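Side-chain contacts in putative carboxylesterase (Lactobacillus plantarum WCFS1, PDB 3BJR), which probably hydrolyses carboxylic esters as an alpha/beta-hydrolase enzyme, although its natural substrate is not established: residues Ala52-Pro57 and Leu103-Ala108; Ala226-Leu231 and Tyr238-Phe243. All blocks are in the same frame, centred on the assembly; numbering follows the deposited sequence. Where two conformers were deposited one is given.

Contact 1 (Ala52-Pro57 and Leu103-Ala108); sequences AIIIVP and LDLGRA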
ATOM      1  N   ALA A  52     -22.969   7.351  -1.963  1.00 33.21           N
ATOM      2  CA  ALA A  52     -23.456   6.142  -2.607  1.00 31.65           C
ATOM      3  C   ALA A  52     -22.266   5.369  -3.185  1.00 33.59           C
ATOM      4  O   ALA A  52     -21.323   5.955  -3.722  1.00 33.81           O
ATOM      5  CB  ALA A  52     -24.465   6.474  -3.690  1.00 30.04           C
ATOM      6  N   ILE A  53     -22.308   4.043  -3.036  1.00 34.57           N
ATOM      7  CA  ILE A  53     -21.301   3.141  -3.589  1.00 33.77           C
ATOM      8  C   ILE A  53     -21.952   2.313  -4.696  1.00 32.53           C
ATOM      9  O   ILE A  53     -23.070   1.858  -4.528  1.00 31.95           O
ATOM     10  CB  ILE A  53     -20.735   2.151  -2.513  1.00 34.72           C
ATOM     11  CG1 ILE A  53     -19.917   2.904  -1.477  1.00 36.19           C
ATOM     12  CG2 ILE A  53     -19.726   1.172  -3.170  1.00 33.91           C
ATOM     13  CD1 ILE A  53     -18.489   3.305  -2.019  1.00 44.84           C
ATOM     14  N   ILE A  54     -21.250   2.112  -5.810  1.00 32.67           N
ATOM     15  CA  ILE A  54     -21.701   1.184  -6.872  1.00 31.94           C
ATOM     16  C   ILE A  54     -20.639   0.083  -6.955  1.00 32.82           C
ATOM     17  O   ILE A  54     -19.534   0.324  -7.419  1.00 33.65           O
ATOM     18  CB  ILE A  54     -21.825   1.795  -8.316  1.00 31.52           C
ATOM     19  CG1 ILE A  54     -22.695   3.088  -8.338  1.00 34.30           C
ATOM     20  CG2 ILE A  54     -22.326   0.676  -9.310  1.00 30.78           C
ATOM     21  CD1 ILE A  54     -22.508   3.975  -9.592  1.00 30.15           C
ATOM     22  N   ILE A  55     -20.975  -1.105  -6.480  1.00 29.69           N
ATOM     23  CA  ILE A  55     -20.082  -2.266  -6.494  1.00 29.34           C
ATOM     24  C   ILE A  55     -20.033  -2.830  -7.908  1.00 30.36           C
ATOM     25  O   ILE A  55     -21.084  -3.096  -8.493  1.00 30.01           O
ATOM     26  CB  ILE A  55     -20.581  -3.371  -5.517  1.00 29.20           C
ATOM     27  CG1 ILE A  55     -20.693  -2.846  -4.077  1.00 31.86           C
ATOM     28  CG2 ILE A  55     -19.711  -4.742  -5.589  1.00 25.60           C
ATOM     29  CD1 ILE A  55     -19.395  -2.543  -3.385  1.00 24.84           C
ATOM     30  N   VAL A  56     -18.836  -2.903  -8.498  1.00 30.82           N
ATOM     31  CA  VAL A  56     -18.639  -3.517  -9.827  1.00 30.42           C
ATOM     32  C   VAL A  56     -17.910  -4.844  -9.509  1.00 30.61           C
ATOM     33  O   VAL A  56     -16.697  -4.862  -9.195  1.00 30.59           O
ATOM     34  CB  VAL A  56     -17.880  -2.618 -10.792  1.00 31.70           C
ATOM     35  CG1 VAL A  56     -17.834  -3.266 -12.177  1.00 27.79           C
ATOM     36  CG2 VAL A  56     -18.544  -1.219 -10.841  1.00 34.28           C
ATOM     37  N   PRO A  57     -18.660  -5.955  -9.491  1.00 29.33           N
ATOM     38  CA  PRO A  57     -18.068  -7.198  -9.035  1.00 32.05           C
ATOM     39  C   PRO A  57     -17.167  -7.903 -10.060  1.00 33.69           C
ATOM     40  O   PRO A  57     -16.908  -7.362 -11.167  1.00 37.51           O
ATOM     41  CB  PRO A  57     -19.300  -8.041  -8.688  1.00 32.06           C
ATOM     42  CG  PRO A  57     -20.308  -7.574  -9.594  1.00 31.97           C
ATOM     43  CD  PRO A  57     -20.087  -6.137  -9.841  1.00 30.67           C
ATOM     44  N   LEU A 103     -19.084   1.225 -20.172  1.00 33.97           N
ATOM     45  CA  LEU A 103     -20.216   2.015 -20.583  1.00 34.22           C
ATOM     46  C   LEU A 103     -21.385   1.750 -19.626  1.00 36.19           C
ATOM     47  O   LEU A 103     -22.003   2.694 -19.156  1.00 35.52           O
ATOM     48  CB  LEU A 103     -20.606   1.678 -22.011  1.00 34.20           C
ATOM     49  CG  LEU A 103     -19.602   2.030 -23.096  1.00 30.81           C
ATOM     50  CD1 LEU A 103     -20.187   1.642 -24.438  1.00 31.19           C
ATOM     51  CD2 LEU A 103     -19.218   3.514 -23.072  1.00 35.06           C
ATOM     52  N   ASP A 104     -21.645   0.478 -19.316  1.00 36.26           N
ATOM     53  CA  ASP A 104     -22.698   0.091 -18.352  1.00 34.55           C
ATOM     54  C   ASP A 104     -22.519   0.826 -17.008  1.00 33.16           C
ATOM     55  O   ASP A 104     -23.488   1.225 -16.381  1.00 34.57           O
ATOM     56  CB  ASP A 104     -22.677  -1.435 -18.092  1.00 31.99           C
ATOM     57  CG  ASP A 104     -23.190  -2.267 -19.254  1.00 32.24           C
ATOM     58  OD1 ASP A 104     -23.972  -1.749 -20.079  1.00 31.19           O
ATOM     59  OD2 ASP A 104     -22.857  -3.487 -19.289  1.00 32.49           O
ATOM     60  N   LEU A 105     -21.279   0.929 -16.539  1.00 35.49           N
ATOM     61  CA  LEU A 105     -20.971   1.638 -15.275  1.00 33.37           C
ATOM     62  C   LEU A 105     -21.353   3.127 -15.425  1.00 35.90           C
ATOM     63  O   LEU A 105     -21.918   3.728 -14.506  1.00 33.17           O
ATOM     64  CB  LEU A 105     -19.513   1.483 -14.897  1.00 35.65           C
ATOM     65  CG  LEU A 105     -18.992   2.262 -13.681  1.00 31.90           C
ATOM     66  CD1 LEU A 105     -19.936   2.056 -12.479  1.00 24.75           C
ATOM     67  CD2 LEU A 105     -17.525   1.925 -13.356  1.00 29.44           C
ATOM     68  N   GLY A 106     -21.070   3.714 -16.588  1.00 33.42           N
ATOM     69  CA  GLY A 106     -21.472   5.089 -16.877  1.00 32.72           C
ATOM     70  C   GLY A 106     -22.995   5.264 -16.817  1.00 33.21           C
ATOM     71  O   GLY A 106     -23.520   6.248 -16.258  1.00 33.80           O
ATOM     72  N   ARG A 107     -23.708   4.311 -17.397  0.50 32.90           N
ATOM     73  CA  ARG A 107     -25.164   4.349 -17.397  0.50 32.35           C
ATOM     74  C   ARG A 107     -25.679   4.337 -15.954  0.50 32.33           C
ATOM     75  O   ARG A 107     -26.641   5.026 -15.616  0.50 33.63           O
ATOM     76  CB  ARG A 107     -25.716   3.166 -18.178  0.50 32.04           C
ATOM     77  CG  ARG A 107     -25.327   3.144 -19.655  0.50 32.19           C
ATOM     78  CD  ARG A 107     -25.934   1.952 -20.369  0.50 32.14           C
ATOM     79  NE  ARG A 107     -25.658   1.966 -21.811  0.50 30.34           N
ATOM     80  CZ  ARG A 107     -24.771   1.207 -22.458  0.50 28.26           C
ATOM     81  NH1 ARG A 107     -24.048   0.278 -21.839  0.50 14.12           N
ATOM     82  NH2 ARG A 107     -24.660   1.337 -23.782  0.50 32.02           N
ATOM     83  N   ALA A 108     -25.013   3.554 -15.113  1.00 31.10           N
ATOM     84  CA  ALA A 108     -25.354   3.426 -13.702  1.00 32.36           C
ATOM     85  C   ALA A 108     -25.097   4.714 -12.920  1.00 31.68           C
ATOM     86  O   ALA A 108     -25.937   5.139 -12.142  1.00 31.00           O
ATOM     87  CB  ALA A 108     -24.583   2.207 -13.084  1.00 31.45           C
TER
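V56 overlaps L105 where the central strand 50-56 of an alpha/beta-hydrolase sheet is covered by helix 100-114. Its CG2 methyl does the touching, set against the forked end of the leucine at 3.9 Å from L105 CD1 and slightly farther from CD2, and the two side chains cross at about a right angle. Each partner is placed by its first torsion: V56 holds CG1 anti to the backbone N (chi1 -175°), which leaves CG2 beside that N, anti to the carbonyl carbon, while L105, whose CB does not point straight at the strand, extends CG anti to its own N (chi1 174°) and thereby brings the fork across. I54, two residues back on the same sheet face, continues the apolar seam. Its CG2 branch lies 4.2 Å from L105 CD1, so this one methyl serves both strand residues, and its longer branch reaches the next helical turn. Strand and helix run nearly antiparallel, at 158° with axes 10.6 Å apart, a spacing bridged by the side chains of I54, V56, L105 and A108. I55, between the two, points away to L72 and A73 of helix 66-77 on the other sheet face. V138 and Y141 of helix 133-153 close in on V56 and L105 respectively, and V56 also touches the probable nucleophile elbow. On the flank of the helix D104 OD1 pairs with R107 NH1 in a salt bridge of weak hydrogen-bond geometry; OD1 and OD2 accept hydrogen bonds from the T30 and T89 hydroxyls. The seam ends loosely, with I54 CD1 4.4 Å from A108 CB.

Contact 2 (Ala226-Leu231 and Tyr238-Phe243); sequences AYATAL and YELHVF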
ATOM      1  N   ALA A 226       1.938  -0.433 -11.123  1.00 46.87           N
ATOM      2  CA  ALA A 226       2.170   0.406 -12.295  1.00 44.11           C
ATOM      3  C   ALA A 226       1.100   1.456 -12.422  1.00 41.24           C
ATOM      4  O   ALA A 226       1.393   2.569 -12.802  1.00 43.64           O
ATOM      5  CB  ALA A 226       2.251  -0.438 -13.549  1.00 44.70           C
ATOM      6  N   TYR A 227      -0.136   1.101 -12.112  1.00 37.69           N
ATOM      7  CA  TYR A 227      -1.222   2.024 -12.141  1.00 39.33           C
ATOM      8  C   TYR A 227      -1.010   3.098 -11.063  1.00 41.82           C
ATOM      9  O   TYR A 227      -1.240   4.267 -11.315  1.00 43.62           O
ATOM     10  CB  TYR A 227      -2.553   1.276 -11.898  1.00 37.37           C
ATOM     11  CG  TYR A 227      -3.799   2.087 -12.081  1.00 38.96           C
ATOM     12  CD1 TYR A 227      -4.171   2.534 -13.319  1.00 41.85           C
ATOM     13  CD2 TYR A 227      -4.661   2.353 -11.024  1.00 45.28           C
ATOM     14  CE1 TYR A 227      -5.340   3.293 -13.494  1.00 40.93           C
ATOM     15  CE2 TYR A 227      -5.821   3.107 -11.196  1.00 44.36           C
ATOM     16  CZ  TYR A 227      -6.165   3.564 -12.439  1.00 43.40           C
ATOM     17  OH  TYR A 227      -7.322   4.322 -12.641  1.00 45.53           O
ATOM     18  N   ALA A 228      -0.598   2.692  -9.860  1.00 42.15           N
ATOM     19  CA  ALA A 228      -0.365   3.621  -8.745  1.00 37.98           C
ATOM     20  C   ALA A 228       0.727   4.605  -9.123  1.00 38.50           C
ATOM     21  O   ALA A 228       0.633   5.779  -8.835  1.00 40.81           O
ATOM     22  CB  ALA A 228       0.005   2.851  -7.498  1.00 36.30           C
ATOM     23  N   THR A 229       1.765   4.107  -9.773  1.00 36.95           N
ATOM     24  CA  THR A 229       2.859   4.928 -10.273  1.00 36.58           C
ATOM     25  C   THR A 229       2.367   5.969 -11.289  1.00 35.53           C
ATOM     26  O   THR A 229       2.849   7.102 -11.292  1.00 36.68           O
ATOM     27  CB  THR A 229       3.933   4.047 -10.877  1.00 35.70           C
ATOM     28  OG1 THR A 229       4.306   3.062  -9.918  1.00 41.40           O
ATOM     29  CG2 THR A 229       5.188   4.838 -11.223  1.00 33.86           C
ATOM     30  N   ALA A 230       1.385   5.600 -12.109  1.00 36.00           N
ATOM     31  CA  ALA A 230       0.826   6.504 -13.108  1.00 34.98           C
ATOM     32  C   ALA A 230      -0.021   7.522 -12.391  1.00 34.95           C
ATOM     33  O   ALA A 230      -0.025   8.689 -12.750  1.00 35.05           O
ATOM     34  CB  ALA A 230      -0.016   5.741 -14.168  1.00 34.61           C
ATOM     35  N   LEU A 231      -0.800   7.083 -11.412  1.00 34.18           N
ATOM     36  CA  LEU A 231      -1.571   8.040 -10.630  1.00 34.73           C
ATOM     37  C   LEU A 231      -0.619   9.057  -9.955  1.00 34.82           C
ATOM     38  O   LEU A 231      -0.815  10.267 -10.058  1.00 36.28           O
ATOM     39  CB  LEU A 231      -2.443   7.319  -9.600  1.00 35.02           C
ATOM     40  CG  LEU A 231      -3.588   6.445 -10.128  1.00 37.41           C
ATOM     41  CD1 LEU A 231      -4.174   5.611  -8.973  1.00 31.33           C
ATOM     42  CD2 LEU A 231      -4.664   7.270 -10.822  1.00 31.99           C
ATOM     43  N   TYR A 238      -4.222   9.402  -4.278  1.00 30.26           N
ATOM     44  CA  TYR A 238      -4.419   7.972  -4.163  1.00 32.41           C
ATOM     45  C   TYR A 238      -3.985   7.435  -2.814  1.00 32.01           C
ATOM     46  O   TYR A 238      -3.232   8.050  -2.058  1.00 29.18           O
ATOM     47  CB  TYR A 238      -3.628   7.209  -5.269  1.00 34.35           C
ATOM     48  CG  TYR A 238      -2.094   7.248  -5.047  1.00 29.65           C
ATOM     49  CD1 TYR A 238      -1.384   8.361  -5.332  1.00 29.61           C
ATOM     50  CD2 TYR A 238      -1.399   6.150  -4.533  1.00 28.52           C
ATOM     51  CE1 TYR A 238      -0.024   8.428  -5.103  1.00 32.88           C
ATOM     52  CE2 TYR A 238      -0.026   6.210  -4.301  1.00 32.66           C
ATOM     53  CZ  TYR A 238       0.641   7.354  -4.573  1.00 26.26           C
ATOM     54  OH  TYR A 238       1.991   7.497  -4.371  1.00 34.36           O
ATOM     55  N   GLU A 239      -4.443   6.240  -2.536  1.00 33.46           N
ATOM     56  CA  GLU A 239      -3.926   5.455  -1.460  1.00 36.36           C
ATOM     57  C   GLU A 239      -3.803   4.015  -1.972  1.00 33.90           C
ATOM     58  O   GLU A 239      -4.632   3.569  -2.697  1.00 34.76           O
ATOM     59  CB  GLU A 239      -4.852   5.622  -0.264  1.00 34.54           C
ATOM     60  CG  GLU A 239      -4.540   4.848   0.910  1.00 43.62           C
ATOM     61  CD  GLU A 239      -5.085   5.427   2.198  1.00 38.57           C
ATOM     62  OE1 GLU A 239      -5.004   6.615   2.422  1.00 39.28           O
ATOM     63  OE2 GLU A 239      -5.578   4.668   3.001  1.00 33.57           O
ATOM     64  N   LEU A 240      -2.710   3.350  -1.660  1.00 32.13           N
ATOM     65  CA  LEU A 240      -2.436   1.997  -2.114  1.00 28.73           C
ATOM     66  C   LEU A 240      -2.056   1.084  -0.943  1.00 29.00           C
ATOM     67  O   LEU A 240      -1.182   1.409  -0.176  1.00 31.57           O
ATOM     68  CB  LEU A 240      -1.298   1.999  -3.144  1.00 28.73           C
ATOM     69  CG  LEU A 240      -0.704   0.688  -3.668  1.00 30.93           C
ATOM     70  CD1 LEU A 240      -1.699  -0.056  -4.583  1.00 28.29           C
ATOM     71  CD2 LEU A 240       0.580   0.958  -4.408  1.00 27.19           C
ATOM     72  N   HIS A 241      -2.681  -0.081  -0.875  1.00 32.53           N
ATOM     73  CA  HIS A 241      -2.414  -1.113   0.127  1.00 30.33           C
ATOM     74  C   HIS A 241      -2.235  -2.456  -0.541  1.00 31.38           C
ATOM     75  O   HIS A 241      -3.185  -3.003  -1.087  1.00 31.65           O
ATOM     76  CB  HIS A 241      -3.584  -1.145   1.089  1.00 31.13           C
ATOM     77  CG  HIS A 241      -3.752   0.146   1.833  1.00 28.68           C
ATOM     78  ND1 HIS A 241      -2.975   0.472   2.922  1.00 34.28           N
ATOM     79  CD2 HIS A 241      -4.571   1.204   1.626  1.00 32.29           C
ATOM     80  CE1 HIS A 241      -3.299   1.679   3.346  1.00 29.64           C
ATOM     81  NE2 HIS A 241      -4.273   2.140   2.587  1.00 28.37           N
ATOM     82  N   VAL A 242      -0.996  -2.948  -0.581  1.00 34.02           N
ATOM     83  CA  VAL A 242      -0.670  -4.276  -1.132  1.00 31.09           C
ATOM     84  C   VAL A 242      -0.404  -5.176   0.090  1.00 32.35           C
ATOM     85  O   VAL A 242       0.635  -5.085   0.734  1.00 26.08           O
ATOM     86  CB  VAL A 242       0.521  -4.254  -2.128  1.00 30.16           C
ATOM     87  CG1 VAL A 242       0.609  -5.573  -2.882  1.00 27.81           C
ATOM     88  CG2 VAL A 242       0.346  -3.174  -3.140  1.00 28.93           C
ATOM     89  N   PHE A 243      -1.384  -6.005   0.419  1.00 29.58           N
ATOM     90  CA  PHE A 243      -1.321  -6.875   1.579  1.00 31.64           C
ATOM     91  C   PHE A 243      -0.850  -8.277   1.220  1.00 31.61           C
ATOM     92  O   PHE A 243      -1.078  -8.749   0.112  1.00 30.41           O
ATOM     93  CB  PHE A 243      -2.735  -7.117   2.141  1.00 33.17           C
ATOM     94  CG  PHE A 243      -3.422  -5.931   2.772  1.00 30.76           C
ATOM     95  CD1 PHE A 243      -3.311  -5.713   4.141  1.00 37.51           C
ATOM     96  CD2 PHE A 243      -4.279  -5.139   2.048  1.00 33.56           C
ATOM     97  CE1 PHE A 243      -3.967  -4.681   4.760  1.00 34.78           C
ATOM     98  CE2 PHE A 243      -4.965  -4.124   2.660  1.00 35.05           C
ATOM     99  CZ  PHE A 243      -4.775  -3.873   4.038  1.00 31.34           C
TER
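A228 sets its CB methyl against one branch of L240, 3.7 Å from L240 CD2, packing helix 222-233 onto strand 238-243 in the last beta-alpha-beta unit of the alpha/beta-hydrolase sheet. The CA atoms of A228 and L240 are 7.1 Å apart, as are those of L231 and Y238. L240 meets the methyl with CG anti to the backbone N. One helical turn on, L231 reaches Y238, the two side chains crossing obliquely; L231 CD1 stops 4.1 Å from Y238 CB, touching the root of the tyrosine. CG of Y238 sits between the backbone N and the carbonyl carbon (chi1 71°), a setting that lays the ring beside the helix while the closest touch stays at CB. In both pairs the touching atoms are carbons, and all four residues are buried.

In the next shell, L231 CG lies 4.1 Å above one face of the Y227 ring, near its rim, and that tyrosine packs on A139, N142 and D143 of helix 133-153. Strand 208-213 lies alongside, where I210 touches L240 and T208 touches L231. Strand 238-243 is the outermost of its own chain's sheet, but L240, H241 and V242 pair antiparallel with the second subunit, carrying the sheet across the dimer interface. L225 of the second subunit packs on L240, and H241 ND1 is hydrogen-bonded to H241 ND1 of that subunit.

On the sheet face turned from helix 222-233, E239 fixes the imidazole from its other nitrogen. H241 NE2 donates to E239 OE2 over 2.9 Å. The bond is nearly straight at 177°, with the oxygen in the ring plane. H241 NE2 approaches E239 OE2 on its anti side, 28° out of the carboxylate plane.

Contacts 1 and 2 bring helices onto one mixed sheet, but at different depths. Contact 1 is central, its centre about 6 Å from that of the chain; contact 2 lies about 15 Å out, on the strand where the sheet continues into the second subunit. Their centres are about 21 Å apart and their nearest atoms about 11 Å, so they do not touch. Helix 133-153 lies between them, packing on V56 and L105 in contact 1 and on Y227 in contact 2. It begins within the probable nucleophile elbow (G130, S132, G134), whose residues V56 touches directly; contact 2 lies on the strand that pairs with the second subunit.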